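Local coordinates for Myo-inositol dehydrogenase (PDB 3EUW), which probably oxidises myo-inositol with NAD+ as an inositol 2-dehydrogenase of the Gfo/Idh/MocA family, at residues 130-144 against 239-252. Sequence-based numbering, arbitrary orientation.
Sequences SFAAINARVANQEIG and QRLEAFGSKGMLAA
I134 of helix 130-139 packs onto L250 and A252 of a beta hairpin, strands 239-245 and 248-252, at the end of this chain's mixed sheet in the C-terminal domain of this Gfo/Idh/MocA protein; a second subunit's strand continues the sheet. The helix lies nearly antiparallel to strand 248-252, at 168°. Packing is tight beneath I134: with CG1 beside the backbone N (chi1 -63°) and the chain extended beyond it, CD1 comes within 3.5 Å of A252 CB, and CG2 lies over A243 and the CB of L250. V138 CG2 packs beside A243 CB. Toward the start of the helix, the F131 ring puts CE1 3.7 Å from L241 CB, while its edge meets Q239 O; M181 of helix 169-185 also packs on F131. The R137 side is more polar. There L250 CD2 lies 4.0 Å above the centre of the guanidinium, whose NE and NH2 grip the E142 carboxylate side-on, and K262 of the second subunit forms a salt bridge with E142 OE2. A Schellman motif ends the helix and leads to I143, whose CG2 rests on L250 CG. On the solvent side, at the hairpin turn, the exposed K247 chain runs outward beyond its CB, but its backbone N donates to I143 O at 2.8 Å, from 56° above the carbonyl plane.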
ATOM      1  N   SER A 130      14.945  -5.712   6.962  1.00 10.11           N
ATOM      2  CA  SER A 130      13.537  -6.049   7.193  1.00 11.19           C
ATOM      3  C   SER A 130      13.386  -7.368   7.951  1.00 11.03           C
ATOM      4  O   SER A 130      12.779  -7.408   9.012  1.00 12.02           O
ATOM      5  CB  SER A 130      12.770  -6.120   5.864  1.00 11.79           C
ATOM      6  OG  SER A 130      12.860  -4.897   5.150  1.00 13.33           O
ATOM      7  N   PHE A 131      13.941  -8.447   7.412  1.00 10.97           N
ATOM      8  CA  PHE A 131      13.841  -9.736   8.091  1.00 10.71           C
ATOM      9  C   PHE A 131      14.485  -9.707   9.494  1.00 12.94           C
ATOM     10  O   PHE A 131      13.957 -10.295  10.438  1.00 11.25           O
ATOM     11  CB  PHE A 131      14.499 -10.840   7.264  1.00  8.31           C
ATOM     12  CG  PHE A 131      13.864 -11.076   5.917  1.00  9.62           C
ATOM     13  CD1 PHE A 131      12.507 -10.839   5.707  1.00  8.25           C
ATOM     14  CD2 PHE A 131      14.636 -11.539   4.856  1.00  8.70           C
ATOM     15  CE1 PHE A 131      11.930 -11.050   4.455  1.00 12.04           C
ATOM     16  CE2 PHE A 131      14.082 -11.756   3.605  1.00 10.86           C
ATOM     17  CZ  PHE A 131      12.724 -11.511   3.395  1.00 11.68           C
ATOM     18  N   ALA A 132      15.619  -9.026   9.631  1.00 12.83           N
ATOM     19  CA  ALA A 132      16.300  -8.971  10.926  1.00 13.54           C
ATOM     20  C   ALA A 132      15.453  -8.188  11.926  1.00 14.48           C
ATOM     21  O   ALA A 132      15.352  -8.561  13.097  1.00 14.91           O
ATOM     22  CB  ALA A 132      17.682  -8.331  10.774  1.00 13.31           C
ATOM     23  N   ALA A 133      14.835  -7.109  11.457  1.00 13.78           N
ATOM     24  CA  ALA A 133      13.979  -6.292  12.312  1.00 14.86           C
ATOM     25  C   ALA A 133      12.826  -7.151  12.852  1.00 16.11           C
ATOM     26  O   ALA A 133      12.547  -7.161  14.058  1.00 17.07           O
ATOM     27  CB  ALA A 133      13.433  -5.112  11.524  1.00 15.83           C
ATOM     28  N   ILE A 134      12.168  -7.876  11.954  1.00 13.64           N
ATOM     29  CA  ILE A 134      11.065  -8.743  12.341  1.00 13.19           C
ATOM     30  C   ILE A 134      11.498  -9.760  13.392  1.00 12.34           C
ATOM     31  O   ILE A 134      10.775 -10.012  14.347  1.00 16.39           O
ATOM     32  CB  ILE A 134      10.499  -9.499  11.119  1.00 12.14           C
ATOM     33  CG1 ILE A 134       9.920  -8.499  10.121  1.00 11.65           C
ATOM     34  CG2 ILE A 134       9.424 -10.502  11.566  1.00 10.46           C
ATOM     35  CD1 ILE A 134       9.350  -9.148   8.855  1.00  8.95           C
ATOM     36  N   ASN A 135      12.677 -10.342  13.215  1.00 13.73           N
ATOM     37  CA  ASN A 135      13.171 -11.331  14.169  1.00 14.08           C
ATOM     38  C   ASN A 135      13.383 -10.724  15.562  1.00 12.85           C
ATOM     39  O   ASN A 135      12.951 -11.290  16.567  1.00 13.23           O
ATOM     40  CB  ASN A 135      14.470 -11.954  13.661  1.00 13.33           C
ATOM     41  CG  ASN A 135      14.971 -13.059  14.568  1.00 16.39           C
ATOM     42  OD1 ASN A 135      15.608 -12.792  15.586  1.00 17.67           O
ATOM     43  ND2 ASN A 135      14.664 -14.307  14.218  1.00 13.38           N
ATOM     44  N   ALA A 136      14.035  -9.566  15.602  1.00 13.55           N
ATOM     45  CA  ALA A 136      14.314  -8.854  16.847  1.00 14.02           C
ATOM     46  C   ALA A 136      13.048  -8.342  17.526  1.00 16.26           C
ATOM     47  O   ALA A 136      12.928  -8.367  18.753  1.00 16.29           O
ATOM     48  CB  ALA A 136      15.253  -7.679  16.572  1.00 13.44           C
ATOM     49  N   ARG A 137      12.102  -7.861  16.727  1.00 16.33           N
ATOM     50  CA  ARG A 137      10.870  -7.337  17.294  1.00 16.88           C
ATOM     51  C   ARG A 137      10.022  -8.485  17.826  1.00 16.46           C
ATOM     52  O   ARG A 137       9.358  -8.344  18.848  1.00 15.63           O
ATOM     53  CB  ARG A 137      10.129  -6.494  16.252  1.00 15.83           C
ATOM     54  CG  ARG A 137      10.927  -5.252  15.843  1.00 14.11           C
ATOM     55  CD  ARG A 137      10.285  -4.487  14.688  1.00 15.95           C
ATOM     56  NE  ARG A 137       8.977  -3.941  15.038  1.00 15.67           N
ATOM     57  CZ  ARG A 137       8.206  -3.250  14.207  1.00 14.84           C
ATOM     58  NH1 ARG A 137       8.606  -3.012  12.963  1.00 17.85           N
ATOM     59  NH2 ARG A 137       7.031  -2.797  14.617  1.00 13.89           N
ATOM     60  N   VAL A 138      10.059  -9.628  17.146  1.00 16.12           N
ATOM     61  CA  VAL A 138       9.308 -10.783  17.619  1.00 15.58           C
ATOM     62  C   VAL A 138       9.920 -11.227  18.954  1.00 16.76           C
ATOM     63  O   VAL A 138       9.200 -11.489  19.920  1.00 17.48           O
ATOM     64  CB  VAL A 138       9.360 -11.963  16.605  1.00 15.22           C
ATOM     65  CG1 VAL A 138       8.882 -13.255  17.279  1.00 12.08           C
ATOM     66  CG2 VAL A 138       8.462 -11.654  15.390  1.00 11.84           C
ATOM     67  N   ALA A 139      11.250 -11.287  18.999  1.00 17.96           N
ATOM     68  CA  ALA A 139      11.971 -11.694  20.208  1.00 17.42           C
ATOM     69  C   ALA A 139      11.684 -10.743  21.355  1.00 19.46           C
ATOM     70  O   ALA A 139      11.727 -11.142  22.517  1.00 18.63           O
ATOM     71  CB  ALA A 139      13.471 -11.738  19.947  1.00 18.42           C
ATOM     72  N   ASN A 140      11.395  -9.487  21.024  1.00 20.80           N
ATOM     73  CA  ASN A 140      11.096  -8.483  22.036  1.00 23.23           C
ATOM     74  C   ASN A 140       9.618  -8.516  22.450  1.00 22.75           C
ATOM     75  O   ASN A 140       9.119  -7.584  23.082  1.00 24.54           O
ATOM     76  CB  ASN A 140      11.480  -7.085  21.525  1.00 25.81           C
ATOM     77  CG  ASN A 140      11.396  -6.020  22.612  1.00 29.74           C
ATOM     78  OD1 ASN A 140      11.895  -6.211  23.721  1.00 31.92           O
ATOM     79  ND2 ASN A 140      10.770  -4.890  22.294  1.00 32.12           N
ATOM     80  N   GLN A 141       8.924  -9.593  22.086  1.00 22.46           N
ATOM     81  CA  GLN A 141       7.515  -9.775  22.445  1.00 22.57           C
ATOM     82  C   GLN A 141       6.518  -8.808  21.809  1.00 19.94           C
ATOM     83  O   GLN A 141       5.357  -8.780  22.209  1.00 18.93           O
ATOM     84  CB  GLN A 141       7.349  -9.700  23.971  1.00 25.50           C
ATOM     85  CG  GLN A 141       8.140 -10.738  24.752  1.00 29.32           C
ATOM     86  CD  GLN A 141       7.668 -12.149  24.479  1.00 34.93           C
ATOM     87  OE1 GLN A 141       6.471 -12.442  24.556  1.00 39.37           O
ATOM     88  NE2 GLN A 141       8.607 -13.037  24.169  1.00 38.35           N
ATOM     89  N   GLU A 142       6.945  -8.036  20.817  1.00 19.79           N
ATOM     90  CA  GLU A 142       6.041  -7.073  20.197  1.00 18.86           C
ATOM     91  C   GLU A 142       4.722  -7.672  19.707  1.00 18.37           C
ATOM     92  O   GLU A 142       3.708  -6.991  19.703  1.00 19.63           O
ATOM     93  CB  GLU A 142       6.734  -6.331  19.050  1.00 19.70           C
ATOM     94  CG  GLU A 142       6.048  -5.023  18.714  1.00 20.79           C
ATOM     95  CD  GLU A 142       6.851  -4.136  17.786  1.00 21.87           C
ATOM     96  OE1 GLU A 142       8.092  -4.219  17.795  1.00 21.34           O
ATOM     97  OE2 GLU A 142       6.231  -3.330  17.060  1.00 24.77           O
ATOM     98  N   ILE A 143       4.721  -8.935  19.295  1.00 17.39           N
ATOM     99  CA  ILE A 143       3.475  -9.546  18.842  1.00 18.05           C
ATOM    100  C   ILE A 143       3.101 -10.791  19.646  1.00 17.92           C
ATOM    101  O   ILE A 143       2.333 -11.631  19.168  1.00 16.22           O
ATOM    102  CB  ILE A 143       3.519  -9.946  17.349  1.00 18.00           C
ATOM    103  CG1 ILE A 143       4.692 -10.899  17.096  1.00 15.09           C
ATOM    104  CG2 ILE A 143       3.608  -8.713  16.484  1.00 15.38           C
ATOM    105  CD1 ILE A 143       4.634 -11.577  15.748  1.00 13.30           C
ATOM    106  N   GLY A 144       3.646 -10.897  20.858  1.00 17.44           N
ATOM    107  CA  GLY A 144       3.354 -12.033  21.719  1.00 16.34           C
ATOM    108  C   GLY A 144       4.111 -13.285  21.335  1.00 16.63           C
ATOM    109  O   GLY A 144       5.186 -13.207  20.744  1.00 16.55           O
ATOM    110  N   GLN A 239      10.360 -12.477  -2.172  1.00 10.07           N
ATOM    111  CA  GLN A 239      10.934 -12.843  -0.881  1.00  9.77           C
ATOM    112  C   GLN A 239      10.112 -12.249   0.247  1.00 10.96           C
ATOM    113  O   GLN A 239      10.510 -11.248   0.843  1.00 11.58           O
ATOM    114  CB  GLN A 239      12.370 -12.315  -0.768  1.00  7.71           C
ATOM    115  CG  GLN A 239      13.348 -12.844  -1.815  1.00 11.63           C
ATOM    116  CD  GLN A 239      13.777 -14.276  -1.551  1.00 14.62           C
ATOM    117  OE1 GLN A 239      13.201 -15.222  -2.091  1.00 17.79           O
ATOM    118  NE2 GLN A 239      14.786 -14.444  -0.702  1.00 13.56           N
ATOM    119  N   ARG A 240       8.971 -12.858   0.540  1.00 10.16           N
ATOM    120  CA  ARG A 240       8.107 -12.364   1.590  1.00 11.19           C
ATOM    121  C   ARG A 240       8.169 -13.240   2.826  1.00 14.15           C
ATOM    122  O   ARG A 240       8.459 -14.441   2.748  1.00 15.65           O
ATOM    123  CB  ARG A 240       6.665 -12.268   1.081  1.00  9.55           C
ATOM    124  CG  ARG A 240       6.426 -11.120   0.108  1.00 10.34           C
ATOM    125  CD  ARG A 240       5.005 -11.168  -0.448  1.00  8.19           C
ATOM    126  NE  ARG A 240       4.851 -12.232  -1.433  1.00  7.93           N
ATOM    127  CZ  ARG A 240       3.753 -12.973  -1.585  1.00 10.69           C
ATOM    128  NH1 ARG A 240       2.704 -12.778  -0.793  1.00 10.87           N
ATOM    129  NH2 ARG A 240       3.689 -13.886  -2.552  1.00  9.96           N
ATOM    130  N   LEU A 241       7.904 -12.628   3.969  1.00 14.26           N
ATOM    131  CA  LEU A 241       7.921 -13.343   5.225  1.00 14.85           C
ATOM    132  C   LEU A 241       6.876 -12.739   6.146  1.00 15.51           C
ATOM    133  O   LEU A 241       6.754 -11.518   6.251  1.00 15.24           O
ATOM    134  CB  LEU A 241       9.306 -13.265   5.871  1.00 16.55           C
ATOM    135  CG  LEU A 241       9.464 -14.048   7.179  1.00 18.98           C
ATOM    136  CD1 LEU A 241      10.923 -14.417   7.384  1.00 20.65           C
ATOM    137  CD2 LEU A 241       8.935 -13.234   8.341  1.00 17.90           C
ATOM    138  N   GLU A 242       6.136 -13.606   6.817  1.00 13.68           N
ATOM    139  CA  GLU A 242       5.094 -13.175   7.723  1.00 13.92           C
ATOM    140  C   GLU A 242       5.207 -13.942   9.041  1.00 13.76           C
ATOM    141  O   GLU A 242       5.269 -15.170   9.044  1.00 14.57           O
ATOM    142  CB  GLU A 242       3.735 -13.446   7.069  1.00 15.86           C
ATOM    143  CG  GLU A 242       2.528 -13.116   7.913  1.00 16.63           C
ATOM    144  CD  GLU A 242       1.222 -13.588   7.274  1.00 18.10           C
ATOM    145  OE1 GLU A 242       1.066 -13.474   6.038  1.00 19.56           O
ATOM    146  OE2 GLU A 242       0.344 -14.067   8.007  1.00 18.50           O
ATOM    147  N   ALA A 243       5.248 -13.211  10.149  1.00 10.48           N
ATOM    148  CA  ALA A 243       5.299 -13.813  11.477  1.00 10.98           C
ATOM    149  C   ALA A 243       3.983 -13.460  12.185  1.00 12.31           C
ATOM    150  O   ALA A 243       3.652 -12.284  12.371  1.00 12.98           O
ATOM    151  CB  ALA A 243       6.480 -13.269  12.267  1.00  9.15           C
ATOM    152  N   PHE A 244       3.222 -14.477  12.560  1.00 11.72           N
ATOM    153  CA  PHE A 244       1.946 -14.252  13.231  1.00 13.01           C
ATOM    154  C   PHE A 244       2.020 -14.738  14.673  1.00 14.24           C
ATOM    155  O   PHE A 244       2.409 -15.882  14.930  1.00 12.48           O
ATOM    156  CB  PHE A 244       0.826 -15.000  12.500  1.00 13.34           C
ATOM    157  CG  PHE A 244      -0.514 -14.904  13.180  1.00 15.14           C
ATOM    158  CD1 PHE A 244      -1.315 -13.774  13.014  1.00 15.92           C
ATOM    159  CD2 PHE A 244      -0.969 -15.927  14.005  1.00 15.63           C
ATOM    160  CE1 PHE A 244      -2.552 -13.667  13.660  1.00 16.19           C
ATOM    161  CE2 PHE A 244      -2.215 -15.821  14.658  1.00 15.98           C
ATOM    162  CZ  PHE A 244      -3.000 -14.688  14.479  1.00 14.06           C
ATOM    163  N   GLY A 245       1.637 -13.870  15.608  1.00 13.47           N
ATOM    164  CA  GLY A 245       1.678 -14.240  17.005  1.00 14.53           C
ATOM    165  C   GLY A 245       0.378 -13.992  17.740  1.00 17.35           C
ATOM    166  O   GLY A 245      -0.597 -13.517  17.157  1.00 16.47           O
ATOM    167  N   SER A 246       0.372 -14.305  19.034  1.00 17.67           N
ATOM    168  CA  SER A 246      -0.817 -14.134  19.858  1.00 18.96           C
ATOM    169  C   SER A 246      -1.294 -12.682  19.960  1.00 20.35           C
ATOM    170  O   SER A 246      -2.455 -12.445  20.243  1.00 19.63           O
ATOM    171  CB  SER A 246      -0.563 -14.698  21.260  1.00 19.91           C
ATOM    172  OG  SER A 246       0.595 -14.123  21.849  1.00 20.10           O
ATOM    173  N   LYS A 247      -0.413 -11.713  19.721  1.00 20.46           N
ATOM    174  CA  LYS A 247      -0.814 -10.308  19.823  1.00 22.12           C
ATOM    175  C   LYS A 247      -0.649  -9.486  18.557  1.00 20.59           C
ATOM    176  O   LYS A 247      -0.707  -8.262  18.611  1.00 20.35           O
ATOM    177  CB  LYS A 247      -0.040  -9.605  20.942  1.00 23.69           C
ATOM    178  CG  LYS A 247      -0.336 -10.123  22.330  1.00 31.20           C
ATOM    179  CD  LYS A 247       0.504  -9.398  23.381  1.00 33.87           C
ATOM    180  CE  LYS A 247       0.190  -9.907  24.785  1.00 35.94           C
ATOM    181  NZ  LYS A 247       1.012  -9.225  25.826  1.00 38.04           N
ATOM    182  N   GLY A 248      -0.436 -10.142  17.422  1.00 20.50           N
ATOM    183  CA  GLY A 248      -0.276  -9.394  16.190  1.00 18.15           C
ATOM    184  C   GLY A 248       0.539 -10.103  15.133  1.00 16.92           C
ATOM    185  O   GLY A 248       0.942 -11.254  15.308  1.00 17.97           O
HETATM  186  N   MSE A 249       0.764  -9.417  14.020  1.00 14.65           N
HETATM  187  CA  MSE A 249       1.555  -9.973  12.939  1.00 13.94           C
HETATM  188  C   MSE A 249       2.538  -8.950  12.425  1.00 14.19           C
HETATM  189  O   MSE A 249       2.262  -7.755  12.418  1.00 15.92           O
HETATM  190  CB  MSE A 249       0.670 -10.413  11.763  1.00 13.00           C
HETATM  191  CG  MSE A 249       1.418 -10.447  10.399  1.00 14.36           C
HETATM  192 SE   MSE A 249       0.253 -11.075   9.012  1.00 29.14          SE
HETATM  193  CE  MSE A 249      -0.910  -9.522   8.736  1.00 17.81           C
ATOM    194  N   LEU A 250       3.687  -9.444  11.990  1.00 13.32           N
ATOM    195  CA  LEU A 250       4.738  -8.621  11.422  1.00 13.47           C
ATOM    196  C   LEU A 250       5.035  -9.263  10.084  1.00 13.61           C
ATOM    197  O   LEU A 250       5.309 -10.455  10.015  1.00 14.83           O
ATOM    198  CB  LEU A 250       5.985  -8.647  12.308  1.00 12.89           C
ATOM    199  CG  LEU A 250       5.873  -7.834  13.601  1.00 15.41           C
ATOM    200  CD1 LEU A 250       7.066  -8.096  14.487  1.00 12.89           C
ATOM    201  CD2 LEU A 250       5.780  -6.340  13.263  1.00 15.33           C
ATOM    202  N   ALA A 251       4.959  -8.488   9.015  1.00 12.21           N
ATOM    203  CA  ALA A 251       5.233  -9.038   7.703  1.00 13.37           C
ATOM    204  C   ALA A 251       6.141  -8.084   6.944  1.00 13.42           C
ATOM    205  O   ALA A 251       6.111  -6.877   7.187  1.00 12.57           O
ATOM    206  CB  ALA A 251       3.923  -9.259   6.937  1.00 10.89           C
ATOM    207  N   ALA A 252       6.951  -8.641   6.047  1.00 11.78           N
ATOM    208  CA  ALA A 252       7.865  -7.866   5.234  1.00 15.25           C
ATOM    209  C   ALA A 252       7.455  -7.962   3.773  1.00 14.36           C
ATOM    210  O   ALA A 252       7.243  -9.052   3.250  1.00 12.83           O
ATOM    211  CB  ALA A 252       9.304  -8.369   5.405  1.00 13.67           C
TER